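Local structure of transglutaminase-like enzymes, putative cysteine protease (Cytophaga hutchinsonii, 3ISR) at residues B[120-125]-B[247-252]; B[195-200]-B[218-223]. The protein is probably a cysteine protease of the transglutaminase-like superfamily, a hydrolase whose substrate is not established. One frame throughout, in Å; residues are numbered along the deposited sequence.

In the fold
Interaction 1 (120-125 with 247-252) joins two loops; interaction 2 (195-200 with 218-223) pairs two strands of the antiparallel sheet in the transglutaminase-like domain. Their centres lie 14 Å apart and their nearest atoms about 5 Å apart, so they do not touch. In sequence, both strands of interaction 2 fall between the two loops of interaction 1. Arg193 of helix 181-194 links the two: its guanidinium donates to Ser120 OG and Arg247 O in interaction 1 and to Ala199 O in interaction 2. The sheet itself also connects them, since strand 240-246, which runs into Arg247, lies beside strand 199-206.

Interaction 1 (B[120-125]-B[247-252]); sequences SRYCQS and RDAADA
Ser120 begins the contact: its OG donates to Asp248 OD2 at 2.7 Å, arriving from above the carboxylate plane. A chi1 of 58° holds this hydroxyl between the backbone N and the carbonyl carbon, turned to the acid, while CB packs near Arg247 NE; the Arg247 guanidinium forms a salt bridge through NH2 with Asp251 of the second subunit. Arg193 adds a further hydrogen bond to the same OG. At Arg121 the backbone N lies 3.1 Å from Asp248 OD2, but the angle is too poor for a hydrogen bond; it donates instead to a water, which makes a weak bond to Asp248 OD1. The guanidinium of Arg121 leads elsewhere, to a salt bridge with Asp126 of the second subunit. Ser120 to Cys123 form a type I beta turn, and Asp248 binds it from outside as the head of an Asx turn, its OD1 accepting from Ala250 N at 3.0 Å. Tyr122 N then reaches OD2 at 2.9 Å, nearly straight at 172°, from the carboxylate face opposite Ser120 OG, so two donors sandwich one buried oxygen. The Tyr122 ring plane stands 60° from the carboxylate; its edge meets Ala250, with CE2 3.7 Å from Ala250 N, and Arg121 CG covers one face. Finally, Cys123 SG rests 3.9 Å from Asp248 CB.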
ATOM      1  N   SER B 120      -5.298  -5.358  13.995  1.00 14.39           N
ATOM      2  CA  SER B 120      -6.501  -5.899  13.392  1.00 13.95           C
ATOM      3  C   SER B 120      -6.610  -5.390  11.945  1.00 14.22           C
ATOM      4  O   SER B 120      -5.739  -4.648  11.501  1.00 13.50           O
ATOM      5  CB  SER B 120      -7.712  -5.469  14.219  1.00 14.76           C
ATOM      6  OG  SER B 120      -7.781  -4.065  14.303  1.00 15.28           O
ATOM      7  N   ARG B 121      -7.651  -5.794  11.205  1.00 13.42           N
ATOM      8  CA  ARG B 121      -7.765  -5.405   9.786  1.00 13.89           C
ATOM      9  C   ARG B 121      -7.510  -3.913   9.503  1.00 13.65           C
ATOM     10  O   ARG B 121      -6.712  -3.559   8.621  1.00 14.02           O
ATOM     11  CB  ARG B 121      -9.134  -5.817   9.214  1.00 13.52           C
ATOM     12  CG  ARG B 121      -9.443  -5.249   7.796  1.00 13.36           C
ATOM     13  CD  ARG B 121      -8.451  -5.696   6.670  1.00 11.81           C
ATOM     14  NE  ARG B 121      -8.867  -5.011   5.447  1.00 10.87           N
ATOM     15  CZ  ARG B 121      -8.445  -3.808   5.056  1.00 11.59           C
ATOM     16  NH1 ARG B 121      -7.529  -3.139   5.757  1.00 11.96           N
ATOM     17  NH2 ARG B 121      -8.950  -3.264   3.950  1.00 11.56           N
ATOM     18  N   TYR B 122      -8.205  -3.040  10.227  1.00 13.74           N
ATOM     19  CA  TYR B 122      -8.127  -1.599   9.972  1.00 12.97           C
ATOM     20  C   TYR B 122      -7.183  -0.858  10.908  1.00 13.67           C
ATOM     21  O   TYR B 122      -7.115   0.362  10.871  1.00 12.61           O
ATOM     22  CB  TYR B 122      -9.536  -0.994  10.076  1.00 12.89           C
ATOM     23  CG  TYR B 122     -10.479  -1.664   9.112  1.00 13.05           C
ATOM     24  CD1 TYR B 122     -10.367  -1.444   7.734  1.00 12.75           C
ATOM     25  CD2 TYR B 122     -11.452  -2.560   9.568  1.00 11.43           C
ATOM     26  CE1 TYR B 122     -11.227  -2.101   6.832  1.00 13.07           C
ATOM     27  CE2 TYR B 122     -12.317  -3.205   8.690  1.00 13.20           C
ATOM     28  CZ  TYR B 122     -12.192  -2.976   7.330  1.00 14.05           C
ATOM     29  OH  TYR B 122     -13.061  -3.605   6.481  1.00 17.58           O
ATOM     30  N   CYS B 123      -6.460  -1.593  11.762  1.00 14.73           N
ATOM     31  CA  CYS B 123      -5.599  -0.967  12.771  1.00 14.26           C
ATOM     32  C   CYS B 123      -4.251  -1.695  12.771  1.00 15.55           C
ATOM     33  O   CYS B 123      -3.991  -2.569  13.620  1.00 16.10           O
ATOM     34  CB  CYS B 123      -6.236  -1.021  14.168  1.00 15.76           C
ATOM     35  SG  CYS B 123      -7.891  -0.323  14.281  1.00 15.48           S
ATOM     36  N   GLN B 124      -3.400  -1.332  11.801  1.00 14.33           N
ATOM     37  CA  GLN B 124      -2.102  -2.014  11.582  1.00 13.87           C
ATOM     38  C   GLN B 124      -1.040  -1.440  12.505  1.00 13.79           C
ATOM     39  O   GLN B 124      -0.081  -0.761  12.076  1.00 13.04           O
ATOM     40  CB  GLN B 124      -1.679  -1.914  10.113  1.00 14.79           C
ATOM     41  CG  GLN B 124      -2.753  -2.385   9.097  1.00 12.85           C
ATOM     42  CD  GLN B 124      -3.560  -1.227   8.524  1.00 15.77           C
ATOM     43  OE1 GLN B 124      -3.891  -0.258   9.233  1.00 14.00           O
ATOM     44  NE2 GLN B 124      -3.877  -1.311   7.229  1.00 13.45           N
ATOM     45  N   SER B 125      -1.222  -1.709  13.794  1.00 13.38           N
ATOM     46  CA  SER B 125      -0.410  -1.119  14.834  1.00 14.16           C
ATOM     47  C   SER B 125       1.018  -1.589  14.708  1.00 13.60           C
ATOM     48  O   SER B 125       1.960  -0.868  15.046  1.00 13.06           O
ATOM     49  CB  SER B 125      -0.973  -1.472  16.224  1.00 13.54           C
ATOM     50  OG  SER B 125      -1.383  -2.835  16.289  1.00 14.97           O
ATOM     51  N   ARG B 247     -12.667  -5.191  18.035  1.00  9.35           N
ATOM     52  CA  ARG B 247     -11.296  -4.856  17.685  1.00 10.02           C
ATOM     53  C   ARG B 247     -11.245  -3.670  16.723  1.00  9.73           C
ATOM     54  O   ARG B 247     -10.384  -2.802  16.850  1.00 10.43           O
ATOM     55  CB  ARG B 247     -10.596  -6.092  17.105  1.00 10.38           C
ATOM     56  CG  ARG B 247     -10.470  -7.208  18.104  1.00 12.04           C
ATOM     57  CD  ARG B 247      -9.902  -8.502  17.491  1.00 18.12           C
ATOM     58  NE  ARG B 247      -8.512  -8.311  17.059  1.00 21.07           N
ATOM     59  CZ  ARG B 247      -7.743  -9.255  16.513  1.00 21.62           C
ATOM     60  NH1 ARG B 247      -6.508  -8.950  16.146  1.00 17.49           N
ATOM     61  NH2 ARG B 247      -8.209 -10.493  16.338  1.00 21.65           N
ATOM     62  N   ASP B 248     -12.175  -3.632  15.773  1.00  8.90           N
ATOM     63  CA  ASP B 248     -12.288  -2.533  14.816  1.00  9.16           C
ATOM     64  C   ASP B 248     -13.598  -2.722  14.096  1.00  9.07           C
ATOM     65  O   ASP B 248     -14.397  -3.570  14.519  1.00  9.35           O
ATOM     66  CB  ASP B 248     -11.090  -2.456  13.840  1.00  7.69           C
ATOM     67  CG  ASP B 248     -10.891  -3.702  12.991  1.00  9.32           C
ATOM     68  OD1 ASP B 248     -11.821  -4.494  12.773  1.00  6.69           O
ATOM     69  OD2 ASP B 248      -9.740  -3.889  12.500  1.00  9.19           O
ATOM     70  N   ALA B 249     -13.818  -1.960  13.031  1.00  8.88           N
ATOM     71  CA  ALA B 249     -15.129  -1.975  12.328  1.00  9.12           C
ATOM     72  C   ALA B 249     -15.482  -3.336  11.710  1.00  9.96           C
ATOM     73  O   ALA B 249     -16.645  -3.593  11.455  1.00 10.53           O
ATOM     74  CB  ALA B 249     -15.206  -0.878  11.278  1.00  8.67           C
ATOM     75  N   ALA B 250     -14.503  -4.225  11.506  1.00 10.24           N
ATOM     76  CA  ALA B 250     -14.826  -5.556  10.982  1.00 11.96           C
ATOM     77  C   ALA B 250     -15.763  -6.281  11.955  1.00 13.32           C
ATOM     78  O   ALA B 250     -16.532  -7.174  11.555  1.00 13.81           O
ATOM     79  CB  ALA B 250     -13.540  -6.389  10.764  1.00 10.93           C
ATOM     80  N   ASP B 251     -15.674  -5.924  13.236  1.00 14.12           N
ATOM     81  CA  ASP B 251     -16.505  -6.557  14.273  1.00 14.99           C
ATOM     82  C   ASP B 251     -17.744  -5.740  14.624  1.00 15.28           C
ATOM     83  O   ASP B 251     -18.484  -6.102  15.553  1.00 15.62           O
ATOM     84  CB  ASP B 251     -15.716  -6.702  15.568  1.00 15.02           C
ATOM     85  CG  ASP B 251     -14.561  -7.663  15.464  1.00 18.54           C
ATOM     86  OD1 ASP B 251     -14.616  -8.631  14.668  1.00 21.39           O
ATOM     87  OD2 ASP B 251     -13.615  -7.466  16.249  1.00 20.33           O
ATOM     88  N   ALA B 252     -17.958  -4.624  13.942  1.00 14.76           N
ATOM     89  CA  ALA B 252     -19.062  -3.728  14.320  1.00 15.11           C
ATOM     90  C   ALA B 252     -19.577  -2.895  13.160  1.00 15.12           C
ATOM     91  O   ALA B 252     -19.836  -1.692  13.320  1.00 15.61           O
ATOM     92  CB  ALA B 252     -18.624  -2.805  15.466  1.00 15.16           C
TER
HETATM   93  O   HOH W   1      -9.957  -7.347  12.098  1.00 25.81           O

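Interaction 2 (B[195-200]-B[218-223]); sequences LSIPAR and FEAYIG
Arg200 lays its extended side chain across that of Glu219 and grips a single carboxylate oxygen with two nitrogens. NE lies 2.7 Å and NH2 2.9 Å from Glu219 OE1, which sits in the guanidinium plane, so the salt bridge is made at the edge of that group. The fit is less regular on the acid's side: NE comes nearly along the C-O axis, whereas NH2 approaches on the syn side, 31° out of the carboxylate plane, and the two planes are 33° apart. The Arg200 chain is extended from CG to NE, which brings NE and NH2 to the Glu219 carboxylate; Trp226 adds a cation-pi contact. Beneath this bridge the backbones form part of the antiparallel hairpin of strands 199-206 and 215-222. Arg200 and Glu219 are a hydrogen-bonded pair, with Arg200 N to Glu219 O at 2.9 Å and Glu219 N to Arg200 O at 3.0 Å. Ala199 and Ala220 form the adjacent non-hydrogen-bonded pair, their CA atoms 4.2 Å apart and their methyls on the face opposite the charged pair. Just before strand 199-206, Pro198 O still accepts from Tyr221 N at 2.9 Å, with the donor tilted from the carbonyl plane. Pro198 CB packs on Tyr221 CB, and the Tyr221 ring, continuing away from the proline, meets Trp226 edge-to-face. Ile197 CG2 touches Ala220 CB at 4.1 Å, while Phe218 and Ala199 pack against Ile189 and Cys192 of helix 181-194.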
ATOM      1  N   LEU B 195       1.774   1.578  20.958  1.00 16.63           N
ATOM      2  CA  LEU B 195       2.452   1.932  22.221  1.00 17.90           C
ATOM      3  C   LEU B 195       2.154   0.964  23.369  1.00 17.60           C
ATOM      4  O   LEU B 195       2.383   1.293  24.543  1.00 18.32           O
ATOM      5  CB  LEU B 195       2.082   3.369  22.646  1.00 17.64           C
ATOM      6  CG  LEU B 195       2.485   4.480  21.667  1.00 20.16           C
ATOM      7  CD1 LEU B 195       1.698   5.765  21.937  1.00 21.42           C
ATOM      8  CD2 LEU B 195       3.997   4.723  21.687  1.00 20.18           C
ATOM      9  N   SER B 196       1.656  -0.226  23.035  1.00 16.75           N
ATOM     10  CA  SER B 196       1.321  -1.274  24.026  1.00 16.83           C
ATOM     11  C   SER B 196       0.214  -0.856  24.996  1.00 16.57           C
ATOM     12  O   SER B 196       0.246  -1.200  26.179  1.00 16.32           O
ATOM     13  CB  SER B 196       2.558  -1.744  24.809  1.00 16.95           C
ATOM     14  OG  SER B 196       3.613  -2.081  23.923  1.00 19.71           O
ATOM     15  N   ILE B 197      -0.775  -0.125  24.493  1.00 15.60           N
ATOM     16  CA  ILE B 197      -1.933   0.249  25.309  1.00 15.57           C
ATOM     17  C   ILE B 197      -3.144  -0.445  24.676  1.00 15.35           C
ATOM     18  O   ILE B 197      -3.413  -0.235  23.493  1.00 16.22           O
ATOM     19  CB  ILE B 197      -2.129   1.792  25.302  1.00 15.31           C
ATOM     20  CG1 ILE B 197      -0.894   2.487  25.871  1.00 15.44           C
ATOM     21  CG2 ILE B 197      -3.392   2.226  26.104  1.00 16.01           C
ATOM     22  CD1 ILE B 197      -0.825   3.986  25.518  1.00 18.55           C
ATOM     23  N   PRO B 198      -3.872  -1.288  25.437  1.00 15.21           N
ATOM     24  CA  PRO B 198      -4.992  -1.959  24.789  1.00 14.34           C
ATOM     25  C   PRO B 198      -6.055  -0.955  24.360  1.00 14.58           C
ATOM     26  O   PRO B 198      -6.323   0.005  25.076  1.00 14.83           O
ATOM     27  CB  PRO B 198      -5.536  -2.915  25.866  1.00 14.90           C
ATOM     28  CG  PRO B 198      -4.435  -3.002  26.918  1.00 15.33           C
ATOM     29  CD  PRO B 198      -3.712  -1.679  26.848  1.00 14.73           C
ATOM     30  N   ALA B 199      -6.633  -1.152  23.178  1.00 14.00           N
ATOM     31  CA  ALA B 199      -7.662  -0.208  22.703  1.00 14.62           C
ATOM     32  C   ALA B 199      -8.686  -0.937  21.873  1.00 14.40           C
ATOM     33  O   ALA B 199      -8.357  -1.934  21.232  1.00 14.90           O
ATOM     34  CB  ALA B 199      -7.030   0.908  21.897  1.00 15.00           C
ATOM     35  N   ARG B 200      -9.930  -0.453  21.886  1.00 14.14           N
ATOM     36  CA  ARG B 200     -10.966  -1.117  21.130  1.00 13.22           C
ATOM     37  C   ARG B 200     -11.895  -0.089  20.464  1.00 12.31           C
ATOM     38  O   ARG B 200     -11.943   1.077  20.857  1.00 12.94           O
ATOM     39  CB  ARG B 200     -11.767  -2.078  22.025  1.00 13.91           C
ATOM     40  CG  ARG B 200     -12.590  -1.349  23.135  1.00 16.18           C
ATOM     41  CD  ARG B 200     -13.266  -2.341  24.082  1.00 18.30           C
ATOM     42  NE  ARG B 200     -14.238  -1.648  24.928  1.00 17.54           N
ATOM     43  CZ  ARG B 200     -14.872  -2.195  25.957  1.00 20.07           C
ATOM     44  NH1 ARG B 200     -14.656  -3.464  26.300  1.00 18.33           N
ATOM     45  NH2 ARG B 200     -15.744  -1.467  26.649  1.00 19.03           N
ATOM     46  N   PHE B 218     -13.292   5.411  20.201  1.00 14.57           N
ATOM     47  CA  PHE B 218     -12.508   4.313  20.747  1.00 14.63           C
ATOM     48  C   PHE B 218     -12.360   4.392  22.257  1.00 15.12           C
ATOM     49  O   PHE B 218     -12.624   5.446  22.860  1.00 14.87           O
ATOM     50  CB  PHE B 218     -11.145   4.199  20.033  1.00 14.64           C
ATOM     51  CG  PHE B 218     -10.133   5.258  20.418  1.00 14.71           C
ATOM     52  CD1 PHE B 218      -9.143   4.983  21.361  1.00 15.00           C
ATOM     53  CD2 PHE B 218     -10.123   6.496  19.789  1.00 14.68           C
ATOM     54  CE1 PHE B 218      -8.194   5.971  21.704  1.00 16.51           C
ATOM     55  CE2 PHE B 218      -9.207   7.465  20.120  1.00 13.58           C
ATOM     56  CZ  PHE B 218      -8.229   7.207  21.058  1.00 15.12           C
ATOM     57  N   GLU B 219     -11.956   3.275  22.862  1.00 14.84           N
ATOM     58  CA  GLU B 219     -11.719   3.220  24.293  1.00 14.99           C
ATOM     59  C   GLU B 219     -10.359   2.604  24.509  1.00 14.75           C
ATOM     60  O   GLU B 219      -9.960   1.727  23.759  1.00 14.45           O
ATOM     61  CB  GLU B 219     -12.793   2.385  24.993  1.00 15.74           C
ATOM     62  CG  GLU B 219     -14.219   2.991  24.896  1.00 17.65           C
ATOM     63  CD  GLU B 219     -15.283   2.046  25.441  1.00 21.20           C
ATOM     64  OE1 GLU B 219     -15.273   0.857  25.058  1.00 23.44           O
ATOM     65  OE2 GLU B 219     -16.138   2.482  26.251  1.00 22.64           O
ATOM     66  N   ALA B 220      -9.619   3.137  25.470  1.00 14.12           N
ATOM     67  CA  ALA B 220      -8.317   2.592  25.829  1.00 14.31           C
ATOM     68  C   ALA B 220      -8.411   2.031  27.231  1.00 14.30           C
ATOM     69  O   ALA B 220      -9.095   2.602  28.085  1.00 14.35           O
ATOM     70  CB  ALA B 220      -7.240   3.675  25.772  1.00 15.19           C
ATOM     71  N   TYR B 221      -7.682   0.951  27.493  1.00 14.52           N
ATOM     72  CA  TYR B 221      -7.750   0.337  28.811  1.00 15.07           C
ATOM     73  C   TYR B 221      -6.644   0.906  29.659  1.00 15.26           C
ATOM     74  O   TYR B 221      -5.463   0.609  29.435  1.00 15.23           O
ATOM     75  CB  TYR B 221      -7.623  -1.175  28.699  1.00 14.93           C
ATOM     76  CG  TYR B 221      -7.949  -1.927  29.961  1.00 15.82           C
ATOM     77  CD1 TYR B 221      -9.283  -2.180  30.322  1.00 16.56           C
ATOM     78  CD2 TYR B 221      -6.936  -2.419  30.778  1.00 14.56           C
ATOM     79  CE1 TYR B 221      -9.600  -2.901  31.484  1.00 16.45           C
ATOM     80  CE2 TYR B 221      -7.248  -3.156  31.944  1.00 15.70           C
ATOM     81  CZ  TYR B 221      -8.577  -3.391  32.273  1.00 15.42           C
ATOM     82  OH  TYR B 221      -8.890  -4.112  33.411  1.00 16.93           O
ATOM     83  N   ILE B 222      -7.031   1.737  30.623  1.00 15.23           N
ATOM     84  CA  ILE B 222      -6.088   2.516  31.410  1.00 15.78           C
ATOM     85  C   ILE B 222      -6.437   2.361  32.877  1.00 15.79           C
ATOM     86  O   ILE B 222      -7.555   2.697  33.298  1.00 14.65           O
ATOM     87  CB  ILE B 222      -6.154   4.038  31.080  1.00 16.20           C
ATOM     88  CG1 ILE B 222      -5.973   4.293  29.574  1.00 18.29           C
ATOM     89  CG2 ILE B 222      -5.100   4.795  31.900  1.00 16.94           C
ATOM     90  CD1 ILE B 222      -6.328   5.713  29.144  1.00 18.51           C
ATOM     91  N   GLY B 223      -5.485   1.846  33.646  1.00 16.37           N
ATOM     92  CA  GLY B 223      -5.676   1.677  35.088  1.00 16.54           C
ATOM     93  C   GLY B 223      -6.864   0.800  35.418  1.00 16.41           C
ATOM     94  O   GLY B 223      -7.554   1.033  36.409  1.00 16.12           O
TER